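Local atomic coordinates of protease (Helicobacter pylori, PDB entry 5EUF), a protein that acts as a zinc-dependent peptidase of the M16 family and probably cleaves the cytoplasmic domain of human junctional adhesion molecule A, weakening the gastric epithelial barrier. Residues B[53-61]-B[123-133]. Residues are numbered along the deposited sequence; the frame is centred on the assembly and turned at random.
Sequences HMLEHLNFK and FLPERQVVAEE. With ZN (zinc ion), chain G.
His-53 and Glu-133 approach from opposite directions and share the zinc ion, held 2.4 Å from His-53 NE2 and 2.1 Å from Glu-133 OE2. Their imidazole and carboxylate planes are 72° apart, and Glu-133 spans the gap with a chain extended beyond CG. His-57, expected from a near-identical protein to be a further ligand, is not bonded to the metal in this model: its CE1 edge faces the ion, with His-57 NE2 3.9 Å from zinc. Two turns earlier on helix 120-139, Glu-126 places OE2 at the CD2 edge of the His-57 ring, near its plane. Glu-126 OE1 accepts a salt-bridge hydrogen bond from Lys-61 NZ at 3.0 Å, the donor lying 50° out of the carboxylate plane.

Behind this polar row, selenomethionine Met-54 is a knob among Phe-123, Glu-126, Arg-127 and Val-130. A bend at chi2 (71°) carries Met-54 CE to 3.6 Å from Phe-123 CD1, while Met-54 SE lies 4.0 Å from Val-130 CG1. Val-130 also links this apolar layer to the metal site, its CG2 meeting the edge of the His-53 ring 3.7 Å from ND1. Trp-174 and Ile-179 extend the apolar layer around Met-54.

The axes of the short helical segments pass 10.4 Å apart, and Glu-133 reaches the metal from the second helix. His-53, Glu-56 and His-57 form the HXXEH sequence of inverted zincins; Glu-56, hydrogen-bonded to Thr-86, is probably the proton acceptor. With Glu-133 as the distal ligand, they define the M16 metallopeptidase active site.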
loop_
_atom_site.group_PDB
_atom_site.type_symbol
_atom_site.label_atom_id
_atom_site.label_comp_id
_atom_site.label_asym_id
_atom_site.label_seq_id
_atom_site.Cartn_x
_atom_site.Cartn_y
_atom_site.Cartn_z
ATOM N N HIS B 53 12.529 8.207 8.882
ATOM C CA HIS B 53 13.915 7.756 8.866
ATOM C C HIS B 53 14.865 8.833 8.345
ATOM O O HIS B 53 15.984 8.965 8.834
ATOM C CB HIS B 53 14.043 6.490 8.020
ATOM C CG HIS B 53 15.444 5.977 7.897
ATOM N ND1 HIS B 53 16.240 6.240 6.803
ATOM C CD2 HIS B 53 16.187 5.204 8.724
ATOM C CE1 HIS B 53 17.415 5.658 6.963
ATOM N NE2 HIS B 53 17.409 5.024 8.122
HETATM N N MSE B 54 14.420 9.595 7.349
HETATM C CA MSE B 54 15.224 10.688 6.803
HETATM C C MSE B 54 15.525 11.727 7.881
HETATM O O MSE B 54 16.644 12.237 7.968
HETATM C CB MSE B 54 14.513 11.344 5.613
HETATM C CG MSE B 54 15.169 12.626 5.090
HETATM SE SE MSE B 54 16.866 12.371 4.145
HETATM C CE MSE B 54 17.158 14.201 3.549
ATOM N N LEU B 55 14.524 12.021 8.708
ATOM C CA LEU B 55 14.670 12.976 9.803
ATOM C C LEU B 55 15.766 12.581 10.791
ATOM O O LEU B 55 16.359 13.439 11.441
ATOM C CB LEU B 55 13.347 13.136 10.549
ATOM C CG LEU B 55 12.301 14.012 9.867
ATOM C CD1 LEU B 55 11.055 14.116 10.730
ATOM C CD2 LEU B 55 12.880 15.386 9.585
ATOM N N GLU B 56 16.021 11.282 10.910
ATOM C CA GLU B 56 17.109 10.799 11.751
ATOM C C GLU B 56 18.441 11.352 11.254
ATOM O O GLU B 56 19.272 11.800 12.045
ATOM C CB GLU B 56 17.141 9.267 11.775
ATOM C CG GLU B 56 18.365 8.684 12.468
ATOM C CD GLU B 56 18.455 7.175 12.335
ATOM O OE1 GLU B 56 17.416 6.537 12.060
ATOM O OE2 GLU B 56 19.567 6.629 12.499
ATOM N N HIS B 57 18.630 11.328 9.936
ATOM C CA HIS B 57 19.850 11.850 9.326
ATOM C C HIS B 57 19.932 13.369 9.458
ATOM O O HIS B 57 20.995 13.920 9.746
ATOM C CB HIS B 57 19.930 11.454 7.848
ATOM C CG HIS B 57 20.273 10.014 7.620
ATOM N ND1 HIS B 57 19.615 8.980 8.253
ATOM C CD2 HIS B 57 21.198 9.433 6.819
ATOM C CE1 HIS B 57 20.123 7.827 7.856
ATOM N NE2 HIS B 57 21.085 8.075 6.985
ATOM N N LEU B 58 18.801 14.038 9.254
ATOM C CA LEU B 58 18.762 15.497 9.249
ATOM C C LEU B 58 18.831 16.092 10.653
ATOM O O LEU B 58 19.141 17.273 10.819
ATOM C CB LEU B 58 17.499 15.991 8.539
ATOM C CG LEU B 58 17.411 15.675 7.045
ATOM C CD1 LEU B 58 16.158 16.282 6.437
ATOM C CD2 LEU B 58 18.653 16.170 6.323
ATOM N N ASN B 59 18.550 15.272 11.660
ATOM C CA ASN B 59 18.539 15.737 13.044
ATOM C C ASN B 59 19.929 16.152 13.531
ATOM O O ASN B 59 20.065 16.865 14.525
ATOM C CB ASN B 59 17.963 14.653 13.959
ATOM C CG ASN B 59 17.358 15.224 15.229
ATOM O OD1 ASN B 59 16.292 15.841 15.198
ATOM N ND2 ASN B 59 18.031 15.010 16.356
ATOM N N PHE B 60 20.960 15.711 12.818
ATOM C CA PHE B 60 22.333 16.042 13.181
ATOM C C PHE B 60 22.920 17.086 12.238
ATOM O O PHE B 60 24.138 17.213 12.109
ATOM C CB PHE B 60 23.194 14.779 13.190
ATOM C CG PHE B 60 22.717 13.741 14.161
ATOM C CD1 PHE B 60 23.044 13.829 15.504
ATOM C CD2 PHE B 60 21.924 12.690 13.736
ATOM C CE1 PHE B 60 22.598 12.881 16.405
ATOM C CE2 PHE B 60 21.475 11.737 14.632
ATOM C CZ PHE B 60 21.814 11.834 15.970
ATOM N N LYS B 61 22.038 17.831 11.580
ATOM C CA LYS B 61 22.457 18.932 10.726
ATOM C C LYS B 61 22.388 20.241 11.504
ATOM O O LYS B 61 22.280 20.233 12.732
ATOM C CB LYS B 61 21.591 19.000 9.468
ATOM C CG LYS B 61 21.663 17.748 8.606
ATOM C CD LYS B 61 23.073 17.507 8.084
ATOM C CE LYS B 61 23.138 16.263 7.209
ATOM N NZ LYS B 61 24.512 16.004 6.688
ATOM N N PHE B 123 19.155 19.170 2.797
ATOM C CA PHE B 123 18.179 18.155 2.432
ATOM C C PHE B 123 18.536 17.462 1.119
ATOM O O PHE B 123 18.429 16.242 1.006
ATOM C CB PHE B 123 16.785 18.776 2.334
ATOM C CG PHE B 123 15.849 18.017 1.446
ATOM C CD1 PHE B 123 15.317 16.805 1.852
ATOM C CD2 PHE B 123 15.500 18.513 0.202
ATOM C CE1 PHE B 123 14.457 16.104 1.033
ATOM C CE2 PHE B 123 14.639 17.817 -0.619
ATOM C CZ PHE B 123 14.116 16.612 -0.203
ATOM N N LEU B 124 18.954 18.246 0.129
ATOM C CA LEU B 124 19.272 17.702 -1.190
ATOM C C LEU B 124 20.437 16.702 -1.184
ATOM O O LEU B 124 20.307 15.615 -1.749
ATOM C CB LEU B 124 19.562 18.837 -2.178
ATOM C CG LEU B 124 18.364 19.704 -2.572
ATOM C CD1 LEU B 124 18.742 20.673 -3.680
ATOM C CD2 LEU B 124 17.190 18.834 -2.992
ATOM N N PRO B 125 21.578 17.050 -0.554
ATOM C CA PRO B 125 22.654 16.055 -0.585
ATOM C C PRO B 125 22.366 14.838 0.289
ATOM O O PRO B 125 22.777 13.729 -0.055
ATOM C CB PRO B 125 23.860 16.830 -0.048
ATOM C CG PRO B 125 23.271 17.866 0.830
ATOM C CD PRO B 125 21.998 18.277 0.148
ATOM N N GLU B 126 21.665 15.044 1.400
ATOM C CA GLU B 126 21.413 13.962 2.343
ATOM C C GLU B 126 20.447 12.933 1.766
ATOM O O GLU B 126 20.516 11.752 2.103
ATOM C CB GLU B 126 20.873 14.514 3.665
ATOM C CG GLU B 126 20.892 13.512 4.815
ATOM C CD GLU B 126 22.300 13.087 5.212
ATOM O OE1 GLU B 126 23.257 13.858 4.976
ATOM O OE2 GLU B 126 22.448 11.977 5.765
ATOM N N ARG B 127 19.550 13.383 0.893
ATOM C CA ARG B 127 18.597 12.480 0.259
ATOM C C ARG B 127 19.312 11.473 -0.632
ATOM O O ARG B 127 18.917 10.310 -0.715
ATOM C CB ARG B 127 17.566 13.257 -0.557
ATOM C CG ARG B 127 16.570 12.359 -1.273
ATOM C CD ARG B 127 15.493 13.161 -1.972
ATOM N NE ARG B 127 16.020 13.959 -3.072
ATOM C CZ ARG B 127 15.276 14.760 -3.825
ATOM N NH1 ARG B 127 13.975 14.865 -3.592
ATOM N NH2 ARG B 127 15.831 15.456 -4.808
ATOM N N GLN B 128 20.367 11.928 -1.301
ATOM C CA GLN B 128 21.170 11.045 -2.134
ATOM C C GLN B 128 21.841 9.975 -1.285
ATOM O O GLN B 128 22.026 8.845 -1.733
ATOM C CB GLN B 128 22.215 11.838 -2.916
ATOM C CG GLN B 128 21.655 12.532 -4.140
ATOM C CD GLN B 128 21.012 11.558 -5.105
ATOM O OE1 GLN B 128 21.501 10.444 -5.300
ATOM N NE2 GLN B 128 19.904 11.969 -5.710
ATOM N N VAL B 129 22.194 10.338 -0.056
ATOM C CA VAL B 129 22.805 9.398 0.874
ATOM C C VAL B 129 21.813 8.307 1.257
ATOM O O VAL B 129 22.126 7.118 1.185
ATOM C CB VAL B 129 23.308 10.102 2.152
ATOM C CG1 VAL B 129 23.868 9.086 3.138
ATOM C CG2 VAL B 129 24.353 11.151 1.807
ATOM N N VAL B 130 20.610 8.712 1.652
ATOM C CA VAL B 130 19.590 7.754 2.058
ATOM C C VAL B 130 19.065 7.005 0.832
ATOM O O VAL B 130 18.465 5.939 0.956
ATOM C CB VAL B 130 18.427 8.441 2.812
ATOM C CG1 VAL B 130 17.539 9.204 1.855
ATOM C CG2 VAL B 130 17.615 7.417 3.588
ATOM N N ALA B 131 19.306 7.561 -0.351
ATOM C CA ALA B 131 19.010 6.852 -1.588
ATOM C C ALA B 131 20.007 5.713 -1.772
ATOM O O ALA B 131 19.644 4.631 -2.235
ATOM C CB ALA B 131 19.048 7.797 -2.777
ATOM N N GLU B 132 21.262 5.964 -1.405
ATOM C CA GLU B 132 22.289 4.926 -1.430
ATOM C C GLU B 132 21.971 3.858 -0.391
ATOM O O GLU B 132 22.099 2.663 -0.655
ATOM C CB GLU B 132 23.679 5.510 -1.165
ATOM C CG GLU B 132 24.112 6.596 -2.134
ATOM C CD GLU B 132 24.103 6.136 -3.575
ATOM O OE1 GLU B 132 24.846 5.187 -3.904
ATOM O OE2 GLU B 132 23.348 6.726 -4.377
ATOM N N GLU B 133 21.550 4.306 0.790
ATOM C CA GLU B 133 21.215 3.409 1.892
ATOM C C GLU B 133 20.079 2.471 1.498
ATOM O O GLU B 133 19.993 1.343 1.983
ATOM C CB GLU B 133 20.838 4.212 3.143
ATOM C CG GLU B 133 20.614 3.371 4.396
ATOM C CD GLU B 133 20.304 4.213 5.626
ATOM O OE1 GLU B 133 20.601 5.428 5.613
ATOM O OE2 GLU B 133 19.759 3.659 6.606
HETATM ZN ZN ZN G . 19.774 4.728 8.453
#